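Local coordinates for farnesyl pyrophosphate synthase (Pseudomonas aeruginosa, PDB 3ZOU), which catalyses the chain elongation of geranyl diphosphate with isopentenyl diphosphate to farnesyl diphosphate, a precursor of longer isoprenoids, at residues A119-D127 with E140-A148. Sequence-based numbering, arbitrary orientation.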
loop_
_atom_site.group_PDB
_atom_site.type_symbol
_atom_site.label_atom_id
_atom_site.label_comp_id
_atom_site.label_asym_id
_atom_site.label_seq_id
_atom_site.Cartn_x
_atom_site.Cartn_y
_atom_site.Cartn_z
ATOM N N ALA A 119 -1.595 -3.425 -0.869
ATOM C CA ALA A 119 -2.887 -3.117 -0.182
ATOM C C ALA A 119 -3.294 -4.229 0.783
ATOM O O ALA A 119 -3.724 -3.909 1.877
ATOM C CB ALA A 119 -3.994 -2.859 -1.185
ATOM N N LEU A 120 -3.072 -5.450 0.334
ATOM C CA LEU A 120 -3.469 -6.572 1.197
ATOM C C LEU A 120 -2.722 -6.566 2.498
ATOM O O LEU A 120 -3.253 -6.988 3.527
ATOM C CB LEU A 120 -3.301 -7.847 0.460
ATOM C CG LEU A 120 -3.704 -9.160 1.121
ATOM C CD1 LEU A 120 -5.169 -9.090 1.444
ATOM C CD2 LEU A 120 -3.426 -10.289 0.141
ATOM N N ALA A 121 -1.440 -6.235 2.465
ATOM C CA ALA A 121 -0.620 -6.211 3.679
ATOM C C ALA A 121 -1.323 -5.337 4.724
ATOM O O ALA A 121 -1.370 -5.644 5.927
ATOM C CB ALA A 121 0.778 -5.751 3.402
ATOM N N PHE A 122 -1.760 -4.157 4.303
ATOM C CA PHE A 122 -2.392 -3.157 5.182
ATOM C C PHE A 122 -3.800 -3.607 5.588
ATOM O O PHE A 122 -4.173 -3.496 6.751
ATOM C CB PHE A 122 -2.352 -1.744 4.535
ATOM C CG PHE A 122 -0.945 -1.238 4.400
ATOM C CD1 PHE A 122 -0.210 -0.929 5.532
ATOM C CD2 PHE A 122 -0.340 -1.099 3.194
ATOM C CE1 PHE A 122 1.088 -0.412 5.400
ATOM C CE2 PHE A 122 0.952 -0.592 3.064
ATOM C CZ PHE A 122 1.672 -0.313 4.177
ATOM N N GLU A 123 -4.517 -4.267 4.665
ATOM C CA GLU A 123 -5.794 -4.851 5.019
ATOM C C GLU A 123 -5.660 -5.862 6.140
ATOM O O GLU A 123 -6.473 -5.853 7.055
ATOM C CB GLU A 123 -6.413 -5.545 3.769
ATOM C CG GLU A 123 -7.811 -6.096 4.064
ATOM C CD GLU A 123 -8.417 -6.760 2.860
ATOM O OE1 GLU A 123 -8.049 -6.536 1.701
ATOM O OE2 GLU A 123 -9.283 -7.631 3.113
ATOM N N VAL A 124 -4.680 -6.746 6.047
ATOM C CA VAL A 124 -4.489 -7.811 7.029
ATOM C C VAL A 124 -4.243 -7.231 8.419
ATOM O O VAL A 124 -4.745 -7.742 9.427
ATOM C CB VAL A 124 -3.376 -8.731 6.563
ATOM C CG1 VAL A 124 -2.766 -9.559 7.654
ATOM C CG2 VAL A 124 -3.921 -9.611 5.465
ATOM N N LEU A 125 -3.469 -6.165 8.528
ATOM C CA LEU A 125 -3.192 -5.568 9.840
ATOM C C LEU A 125 -4.351 -4.819 10.396
ATOM O O LEU A 125 -4.454 -4.664 11.615
ATOM C CB LEU A 125 -1.954 -4.638 9.792
ATOM C CG LEU A 125 -0.652 -5.289 9.528
ATOM C CD1 LEU A 125 0.455 -4.217 9.507
ATOM C CD2 LEU A 125 -0.365 -6.307 10.625
ATOM N N ALA A 126 -5.133 -4.159 9.522
ATOM C CA ALA A 126 -6.283 -3.382 10.000
ATOM C C ALA A 126 -7.486 -4.211 10.348
ATOM O O ALA A 126 -8.425 -3.683 10.914
ATOM C CB ALA A 126 -6.699 -2.429 8.919
ATOM N N ASP A 127 -7.504 -5.457 9.892
ATOM C CA ASP A 127 -8.586 -6.476 10.131
ATOM C C ASP A 127 -8.479 -7.010 11.516
ATOM O O ASP A 127 -7.583 -7.735 11.819
ATOM C CB ASP A 127 -8.390 -7.629 9.101
ATOM C CG ASP A 127 -9.487 -8.672 9.115
ATOM O OD1 ASP A 127 -10.012 -9.017 10.210
ATOM O OD2 ASP A 127 -9.841 -9.132 8.003
ATOM N N GLU A 140 -0.561 1.118 15.686
ATOM C CA GLU A 140 0.894 1.248 15.764
ATOM C C GLU A 140 1.594 0.310 14.776
ATOM O O GLU A 140 2.577 0.702 14.109
ATOM C CB GLU A 140 1.400 1.062 17.235
ATOM C CG GLU A 140 2.877 1.261 17.347
ATOM C CD GLU A 140 3.391 2.675 17.100
ATOM O OE1 GLU A 140 2.614 3.684 16.960
ATOM O OE2 GLU A 140 4.640 2.841 16.998
ATOM N N MET A 141 1.083 -0.888 14.649
ATOM C CA MET A 141 1.620 -1.882 13.670
ATOM C C MET A 141 1.511 -1.301 12.256
ATOM O O MET A 141 2.418 -1.404 11.455
ATOM C CB MET A 141 0.872 -3.240 13.779
ATOM C CG MET A 141 1.163 -3.934 15.097
ATOM S SD MET A 141 0.127 -5.373 15.334
ATOM C CE MET A 141 1.047 -6.538 14.416
ATOM N N LEU A 142 0.357 -0.751 11.967
ATOM C CA LEU A 142 0.093 -0.163 10.620
ATOM C C LEU A 142 0.955 1.039 10.344
ATOM O O LEU A 142 1.518 1.131 9.275
ATOM C CB LEU A 142 -1.345 0.263 10.543
ATOM C CG LEU A 142 -2.270 -0.854 10.333
ATOM C CD1 LEU A 142 -3.650 -0.658 10.982
ATOM C CD2 LEU A 142 -2.454 -1.067 8.839
ATOM N N THR A 143 1.070 1.938 11.333
ATOM C CA THR A 143 1.969 3.073 11.232
ATOM C C THR A 143 3.357 2.619 10.925
ATOM O O THR A 143 4.073 3.117 10.022
ATOM C CB THR A 143 1.968 3.859 12.554
ATOM O OG1 THR A 143 0.750 4.555 12.633
ATOM C CG2 THR A 143 3.103 4.867 12.613
ATOM N N ARG A 144 3.840 1.662 11.699
ATOM C CA ARG A 144 5.239 1.266 11.535
ATOM C C ARG A 144 5.458 0.593 10.208
ATOM O O ARG A 144 6.460 0.822 9.525
ATOM C CB ARG A 144 5.646 0.355 12.687
ATOM C CG ARG A 144 5.735 1.128 14.009
ATOM C CD ARG A 144 7.074 1.840 14.064
ATOM N NE ARG A 144 7.252 2.738 15.170
ATOM C CZ ARG A 144 8.458 3.131 15.586
ATOM N NH1 ARG A 144 9.575 2.642 15.006
ATOM N NH2 ARG A 144 8.544 3.967 16.606
ATOM N N LEU A 145 4.526 -0.254 9.780
ATOM C CA LEU A 145 4.704 -0.931 8.504
ATOM C C LEU A 145 4.658 0.081 7.319
ATOM O O LEU A 145 5.411 -0.033 6.383
ATOM C CB LEU A 145 3.676 -2.006 8.291
ATOM C CG LEU A 145 4.016 -2.874 7.053
ATOM C CD1 LEU A 145 5.387 -3.497 7.100
ATOM C CD2 LEU A 145 2.995 -3.984 6.861
ATOM N N ALA A 146 3.738 1.012 7.415
ATOM C CA ALA A 146 3.589 2.009 6.298
ATOM C C ALA A 146 4.820 2.855 6.211
ATOM O O ALA A 146 5.293 3.116 5.127
ATOM C CB ALA A 146 2.381 2.880 6.513
ATOM N N ARG A 147 5.384 3.250 7.353
ATOM C CA ARG A 147 6.626 4.045 7.333
ATOM C C ARG A 147 7.805 3.234 6.832
ATOM O O ARG A 147 8.613 3.688 5.995
ATOM C CB ARG A 147 6.977 4.588 8.697
ATOM C CG ARG A 147 6.038 5.551 9.294
ATOM C CD ARG A 147 6.571 5.962 10.691
ATOM N NE ARG A 147 5.745 6.988 11.346
ATOM C CZ ARG A 147 5.705 7.225 12.665
ATOM N NH1 ARG A 147 6.407 6.497 13.536
ATOM N NH2 ARG A 147 4.927 8.196 13.131
ATOM N N ALA A 148 7.870 1.985 7.273
ATOM C CA ALA A 148 8.968 1.141 6.835
ATOM C C ALA A 148 8.907 0.753 5.391
ATOM O O ALA A 148 9.954 0.470 4.769
ATOM C CB ALA A 148 8.988 -0.135 7.670
#
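Phe122, Leu125 and Ala126 on helix 107-126 meet Met141, Leu142, Leu145 and Ala146 on helix 135-149, a worked example of how neighbouring antiparallel helices are joined in the all-helical polyprenyl synthase fold. Over residues 119-126 and 140-148 the N-to-C directions make an angle of 163°, nearly antiparallel, and the axes approach to 9.6 Å; no hydrogen bond or salt bridge spans these two segments, and the contacts between them are apolar packing.

The aliphatic part centres on Leu125 and Leu142, whose CA atoms lie 6.4 Å apart. The isobutyl fork of Leu142 opens against the other helix: CD2 reaches CB of Leu125 at 3.7 Å and also touches the carbonyl O of Phe122, while CD1 rests on the backbone of Ala126. Leu125 CD1 lies 3.7 Å from Leu145 CD2, the two side chains crossing at roughly a right angle, while Leu125 CD2 meets CE of Met141, whose chain is bent at its last torsion (chi3 83°), at 4.1 Å. Helix 67-85 closes over this side, with Ala72 against Leu125 and Ala69 against Met141.

The aromatic part engages by an edge. With CG anti to its carbonyl carbon (chi1 -66°), Phe122 directs its ring to the partner helix, where CD1 comes 4.0 Å from Leu142 CD2, close to the ring plane. The same ring stacks on Phe122 of the second subunit, so this helix pair also contributes to the dimer interface. Farther along the rim, CE1 of Phe122 abuts both backbone and methyl of Ala146, 3.6 Å from CA and 3.7 Å from CB.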